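Local coordinates for protein Asp/Glu-specific dipeptidyl-peptidase (Flavobacterium psychrophilum, PDB 5JXF) that removes dipeptides from the N-terminus of oligopeptides as a serine peptidase of family S46, with strict specificity for Asp or Glu at the P1 position, at residues W229-D237 against L647-N655. Sequence-based numbering, arbitrary orientation.
Sequences WVWPRHTGD and LPVCFIGTN. With ARG (arginine), chain E; ASP (aspartic acid), chain F.
Joining the two beta-barrels of this chymotrypsin-like S46 peptidase, the loop of the first that carries Asp237, by similarity the charge-relay aspartate, just before strand 239-245 lies against strand 648-653 of the second, where Trp231 settles on Ile652 and Cys650. The methyl CD1 of Ile652 sits over the face of the indole, 3.6 Å from the centroid of the five-membered ring of Trp231 and 15° off its normal, a CH-pi contact; Ile652 CG2 meets the same face farther along, 3.5 Å from Trp231 CE3. Arg233 N, and more distantly Pro232 CG, lie over the rim of the opposite face. Cys650 CB approaches the edge of the six-membered ring near its plane, 3.8 Å from Trp231 CZ3, an orientation set by CG anti to the backbone N (chi1 -179°), while NE1 is hydrogen-bonded to Asn604 O. Farther on, Cys650 SG lies 3.5 Å from Thr235 O, and Val649 CG1 packs on the His234 backbone, 3.7 Å from its C. Arg233 NE donates to Val230 O (3.1 Å, 161°), bracing the side chain against its own loop. The contact between loop and strand is thus chiefly apolar, and the link to the substrate pocket falls to Asp679, which holds Arg233 NH2 in a salt bridge, Trp229 N and the bound arginine, whose amino nitrogen sits over the Trp229 ring.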
ATOM      1  N   TRP A 229       0.155 -11.381  -6.956  1.00 45.53           N
ATOM      2  CA  TRP A 229      -0.891 -10.629  -7.680  1.00 47.36           C
ATOM      3  C   TRP A 229      -0.733  -9.101  -7.585  1.00 45.08           C
ATOM      4  O   TRP A 229      -1.689  -8.382  -7.808  1.00 50.72           O
ATOM      5  CB  TRP A 229      -2.302 -10.989  -7.194  1.00 42.89           C
ATOM      6  CG  TRP A 229      -2.609 -12.440  -7.207  1.00 58.67           C
ATOM      7  CD1 TRP A 229      -2.592 -13.287  -6.141  1.00 58.56           C
ATOM      8  CD2 TRP A 229      -2.990 -13.224  -8.339  1.00 46.05           C
ATOM      9  NE1 TRP A 229      -2.938 -14.553  -6.535  1.00 51.27           N
ATOM     10  CE2 TRP A 229      -3.192 -14.543  -7.880  1.00 46.34           C
ATOM     11  CE3 TRP A 229      -3.187 -12.939  -9.694  1.00 46.82           C
ATOM     12  CZ2 TRP A 229      -3.562 -15.591  -8.740  1.00 45.46           C
ATOM     13  CZ3 TRP A 229      -3.569 -13.983 -10.551  1.00 53.06           C
ATOM     14  CH2 TRP A 229      -3.755 -15.289 -10.064  1.00 46.67           C
ATOM     15  N   VAL A 230       0.462  -8.613  -7.282  1.00 42.86           N
ATOM     16  CA  VAL A 230       0.657  -7.179  -7.042  1.00 43.88           C
ATOM     17  C   VAL A 230       1.700  -6.549  -7.971  1.00 46.32           C
ATOM     18  O   VAL A 230       2.770  -7.113  -8.182  1.00 47.04           O
ATOM     19  CB  VAL A 230       1.085  -6.917  -5.579  1.00 48.10           C
ATOM     20  CG1 VAL A 230       1.668  -5.520  -5.438  1.00 55.43           C
ATOM     21  CG2 VAL A 230      -0.096  -7.104  -4.613  1.00 51.02           C
ATOM     22  N   TRP A 231       1.346  -5.418  -8.571  1.00 42.25           N
ATOM     23  CA  TRP A 231       2.289  -4.533  -9.239  1.00 41.93           C
ATOM     24  C   TRP A 231       2.409  -3.224  -8.408  1.00 51.32           C
ATOM     25  O   TRP A 231       1.413  -2.765  -7.846  1.00 49.56           O
ATOM     26  CB  TRP A 231       1.818  -4.202 -10.651  1.00 51.48           C
ATOM     27  CG  TRP A 231       2.764  -3.303 -11.386  1.00 47.40           C
ATOM     28  CD1 TRP A 231       2.623  -1.964 -11.615  1.00 48.36           C
ATOM     29  CD2 TRP A 231       3.998  -3.689 -11.989  1.00 49.41           C
ATOM     30  NE1 TRP A 231       3.702  -1.491 -12.321  1.00 46.05           N
ATOM     31  CE2 TRP A 231       4.563  -2.529 -12.560  1.00 40.74           C
ATOM     32  CE3 TRP A 231       4.680  -4.903 -12.107  1.00 38.95           C
ATOM     33  CZ2 TRP A 231       5.785  -2.546 -13.214  1.00 40.10           C
ATOM     34  CZ3 TRP A 231       5.893  -4.914 -12.753  1.00 41.69           C
ATOM     35  CH2 TRP A 231       6.433  -3.745 -13.304  1.00 44.07           C
ATOM     36  N   PRO A 232       3.607  -2.621  -8.316  1.00 44.07           N
ATOM     37  CA  PRO A 232       4.952  -2.988  -8.780  1.00 42.53           C
ATOM     38  C   PRO A 232       5.461  -4.294  -8.173  1.00 44.44           C
ATOM     39  O   PRO A 232       5.136  -4.653  -7.037  1.00 44.35           O
ATOM     40  CB  PRO A 232       5.811  -1.810  -8.329  1.00 44.72           C
ATOM     41  CG  PRO A 232       4.849  -0.660  -8.256  1.00 47.46           C
ATOM     42  CD  PRO A 232       3.586  -1.254  -7.751  1.00 51.85           C
ATOM     43  N   ARG A 233       6.225  -5.026  -8.969  1.00 43.61           N
ATOM     44  CA  ARG A 233       6.748  -6.314  -8.558  1.00 46.98           C
ATOM     45  C   ARG A 233       8.220  -6.372  -8.927  1.00 44.99           C
ATOM     46  O   ARG A 233       8.624  -5.898  -9.990  1.00 43.89           O
ATOM     47  CB  ARG A 233       5.982  -7.469  -9.237  1.00 51.36           C
ATOM     48  CG  ARG A 233       6.548  -8.864  -8.931  1.00 48.12           C
ATOM     49  CD  ARG A 233       5.824  -9.505  -7.738  1.00 42.84           C
ATOM     50  NE  ARG A 233       4.464  -9.679  -8.158  1.00 59.46           N
ATOM     51  CZ  ARG A 233       3.823 -10.827  -8.272  1.00 52.89           C
ATOM     52  NH1 ARG A 233       4.371 -11.981  -7.918  1.00 55.09           N
ATOM     53  NH2 ARG A 233       2.591 -10.779  -8.698  1.00 57.44           N
ATOM     54  N   HIS A 234       9.016  -6.982  -8.060  1.00 40.09           N
ATOM     55  CA  HIS A 234      10.445  -7.073  -8.286  1.00 43.93           C
ATOM     56  C   HIS A 234      10.943  -8.498  -8.111  1.00 52.76           C
ATOM     57  O   HIS A 234      12.006  -8.713  -7.525  1.00 54.25           O
ATOM     58  CB  HIS A 234      11.179  -6.123  -7.329  1.00 45.99           C
ATOM     59  CG  HIS A 234      10.632  -4.732  -7.343  1.00 42.71           C
ATOM     60  ND1 HIS A 234       9.405  -4.416  -6.814  1.00 47.01           N
ATOM     61  CD2 HIS A 234      11.135  -3.581  -7.850  1.00 45.70           C
ATOM     62  CE1 HIS A 234       9.174  -3.124  -6.978  1.00 50.00           C
ATOM     63  NE2 HIS A 234      10.209  -2.594  -7.603  1.00 50.11           N
ATOM     64  N   THR A 235      10.188  -9.457  -8.662  1.00 57.52           N
ATOM     65  CA  THR A 235      10.446 -10.892  -8.492  1.00 52.71           C
ATOM     66  C   THR A 235      11.098 -11.554  -9.704  1.00 50.79           C
ATOM     67  O   THR A 235      10.564 -11.490 -10.815  1.00 46.49           O
ATOM     68  CB  THR A 235       9.137 -11.647  -8.203  1.00 52.72           C
ATOM     69  OG1 THR A 235       8.452 -11.036  -7.098  1.00 59.44           O
ATOM     70  CG2 THR A 235       9.423 -13.107  -7.891  1.00 52.91           C
ATOM     71  N   GLY A 236      12.241 -12.206  -9.495  1.00 49.64           N
ATOM     72  CA  GLY A 236      12.891 -12.957 -10.560  1.00 50.11           C
ATOM     73  C   GLY A 236      12.293 -14.348 -10.696  1.00 48.66           C
ATOM     74  O   GLY A 236      12.937 -15.348 -10.391  1.00 58.99           O
ATOM     75  N   ASP A 237      11.058 -14.407 -11.166  1.00 42.80           N
ATOM     76  CA  ASP A 237      10.282 -15.634 -11.082  1.00 46.58           C
ATOM     77  C   ASP A 237      10.614 -16.562 -12.253  1.00 42.71           C
ATOM     78  O   ASP A 237       9.899 -16.550 -13.242  1.00 42.45           O
ATOM     79  CB  ASP A 237       8.786 -15.301 -11.068  1.00 47.72           C
ATOM     80  CG  ASP A 237       7.908 -16.493 -10.630  1.00 58.95           C
ATOM     81  OD1 ASP A 237       8.398 -17.642 -10.599  1.00 51.21           O
ATOM     82  OD2 ASP A 237       6.712 -16.281 -10.339  1.00 62.13           O
ATOM     83  N   LEU A 647      19.270  -1.935 -13.416  1.00 47.16           N
ATOM     84  CA  LEU A 647      18.926  -3.302 -13.813  1.00 46.33           C
ATOM     85  C   LEU A 647      17.418  -3.485 -13.846  1.00 45.87           C
ATOM     86  O   LEU A 647      16.761  -3.519 -12.798  1.00 53.39           O
ATOM     87  CB  LEU A 647      19.541  -4.321 -12.864  1.00 45.86           C
ATOM     88  CG  LEU A 647      19.490  -5.769 -13.340  1.00 51.38           C
ATOM     89  CD1 LEU A 647      20.482  -5.987 -14.487  1.00 53.01           C
ATOM     90  CD2 LEU A 647      19.776  -6.709 -12.183  1.00 55.59           C
ATOM     91  N   PRO A 648      16.854  -3.571 -15.047  1.00 50.16           N
ATOM     92  CA  PRO A 648      15.431  -3.871 -15.187  1.00 49.95           C
ATOM     93  C   PRO A 648      15.111  -5.182 -14.487  1.00 42.71           C
ATOM     94  O   PRO A 648      15.959  -6.071 -14.401  1.00 46.36           O
ATOM     95  CB  PRO A 648      15.246  -3.986 -16.699  1.00 62.51           C
ATOM     96  CG  PRO A 648      16.356  -3.164 -17.260  1.00 61.25           C
ATOM     97  CD  PRO A 648      17.511  -3.383 -16.346  1.00 57.61           C
ATOM     98  N   VAL A 649      13.911  -5.300 -13.949  1.00 42.68           N
ATOM     99  CA  VAL A 649      13.583  -6.522 -13.253  1.00 46.92           C
ATOM    100  C   VAL A 649      12.274  -7.111 -13.789  1.00 42.12           C
ATOM    101  O   VAL A 649      12.237  -8.280 -14.149  1.00 43.78           O
ATOM    102  CB  VAL A 649      13.519  -6.284 -11.737  1.00 53.38           C
ATOM    103  CG1 VAL A 649      12.946  -7.477 -11.030  1.00 50.43           C
ATOM    104  CG2 VAL A 649      14.903  -6.004 -11.209  1.00 57.01           C
ATOM    105  N   CYS A 650      11.211  -6.309 -13.838  1.00 41.99           N
ATOM    106  CA  CYS A 650       9.910  -6.764 -14.330  1.00 42.63           C
ATOM    107  C   CYS A 650       9.293  -5.696 -15.211  1.00 45.58           C
ATOM    108  O   CYS A 650       9.702  -4.530 -15.164  1.00 41.03           O
ATOM    109  CB  CYS A 650       8.934  -7.083 -13.181  1.00 36.23           C
ATOM    110  SG  CYS A 650       9.455  -8.344 -11.998  1.00 48.14           S
ATOM    111  N   PHE A 651       8.306  -6.101 -16.004  1.00 34.89           N
ATOM    112  CA  PHE A 651       7.455  -5.146 -16.706  1.00 37.54           C
ATOM    113  C   PHE A 651       6.051  -5.710 -16.928  1.00 40.48           C
ATOM    114  O   PHE A 651       5.784  -6.874 -16.622  1.00 47.20           O
ATOM    115  CB  PHE A 651       8.088  -4.699 -18.042  1.00 40.69           C
ATOM    116  CG  PHE A 651       8.204  -5.792 -19.092  1.00 39.79           C
ATOM    117  CD1 PHE A 651       9.281  -6.655 -19.095  1.00 39.56           C
ATOM    118  CD2 PHE A 651       7.261  -5.908 -20.104  1.00 36.80           C
ATOM    119  CE1 PHE A 651       9.403  -7.645 -20.081  1.00 46.17           C
ATOM    120  CE2 PHE A 651       7.382  -6.880 -21.091  1.00 40.68           C
ATOM    121  CZ  PHE A 651       8.447  -7.752 -21.075  1.00 42.10           C
ATOM    122  N   ILE A 652       5.148  -4.868 -17.425  1.00 40.23           N
ATOM    123  CA  ILE A 652       3.747  -5.244 -17.565  1.00 37.03           C
ATOM    124  C   ILE A 652       3.195  -4.790 -18.908  1.00 41.65           C
ATOM    125  O   ILE A 652       3.654  -3.796 -19.458  1.00 41.83           O
ATOM    126  CB  ILE A 652       2.845  -4.636 -16.444  1.00 46.33           C
ATOM    127  CG1 ILE A 652       3.154  -3.145 -16.223  1.00 41.66           C
ATOM    128  CG2 ILE A 652       3.037  -5.376 -15.147  1.00 49.65           C
ATOM    129  CD1 ILE A 652       2.124  -2.415 -15.259  1.00 40.68           C
ATOM    130  N   GLY A 653       2.202  -5.513 -19.412  1.00 39.38           N
ATOM    131  CA  GLY A 653       1.541  -5.142 -20.644  1.00 44.10           C
ATOM    132  C   GLY A 653       0.062  -5.462 -20.691  1.00 44.08           C
ATOM    133  O   GLY A 653      -0.517  -6.008 -19.753  1.00 48.03           O
ATOM    134  N   THR A 654      -0.558  -5.116 -21.809  1.00 44.29           N
ATOM    135  CA  THR A 654      -1.975  -5.319 -21.993  1.00 45.41           C
ATOM    136  C   THR A 654      -2.315  -6.711 -22.561  1.00 47.84           C
ATOM    137  O   THR A 654      -3.335  -6.878 -23.204  1.00 50.14           O
ATOM    138  CB  THR A 654      -2.551  -4.250 -22.925  1.00 45.23           C
ATOM    139  OG1 THR A 654      -1.875  -4.302 -24.188  1.00 48.21           O
ATOM    140  CG2 THR A 654      -2.348  -2.861 -22.311  1.00 46.90           C
ATOM    141  N   ASN A 655      -1.473  -7.702 -22.308  1.00 43.39           N
ATOM    142  CA  ASN A 655      -1.780  -9.060 -22.751  1.00 45.97           C
ATOM    143  C   ASN A 655      -2.781  -9.728 -21.816  1.00 48.59           C
ATOM    144  O   ASN A 655      -2.707  -9.589 -20.606  1.00 53.85           O
ATOM    145  CB  ASN A 655      -0.508  -9.909 -22.829  1.00 33.36           C
ATOM    146  CG  ASN A 655       0.586  -9.253 -23.626  1.00 52.60           C
ATOM    147  OD1 ASN A 655       0.550  -9.240 -24.852  1.00 59.83           O
ATOM    148  ND2 ASN A 655       1.594  -8.732 -22.932  1.00 49.83           N
TER
HETATM  149  N   ARG E 801       0.301 -15.493  -8.716  1.00 73.38           N
HETATM  150  CA  ARG E 801       1.050 -16.426  -9.546  1.00 76.34           C
HETATM  151  C   ARG E 801       0.063 -17.169 -10.453  1.00 82.31           C
HETATM  152  O   ARG E 801      -0.876 -17.792  -9.966  1.00 78.78           O
HETATM  153  CB  ARG E 801       1.854 -17.403  -8.679  1.00 69.79           C
HETATM  154  CG  ARG E 801       2.963 -16.745  -7.842  1.00 73.87           C
HETATM  155  CD  ARG E 801       3.661 -17.756  -6.931  1.00 69.92           C
HETATM  156  NE  ARG E 801       2.722 -18.399  -6.016  1.00 62.69           N
HETATM  157  CZ  ARG E 801       2.444 -17.956  -4.787  1.00 68.93           C
HETATM  158  NH1 ARG E 801       3.045 -16.865  -4.313  1.00 82.54           N
HETATM  159  NH2 ARG E 801       1.568 -18.607  -4.023  1.00 60.08           N
HETATM  160  N   ASP F 802       0.255 -17.075 -11.766  1.00 92.63           N
HETATM  161  CA  ASP F 802      -0.680 -17.665 -12.731  1.00106.35           C
HETATM  162  C   ASP F 802      -0.290 -19.045 -13.227  1.00100.90           C
HETATM  163  O   ASP F 802      -0.387 -19.337 -14.423  1.00102.92           O
HETATM  164  CB  ASP F 802      -0.869 -16.722 -13.933  1.00125.56           C
HETATM  165  CG  ASP F 802      -1.936 -15.661 -13.695  1.00138.94           C
HETATM  166  OD1 ASP F 802      -2.803 -15.873 -12.829  1.00134.15           O
HETATM  167  OD2 ASP F 802      -1.922 -14.618 -14.386  1.00159.74           O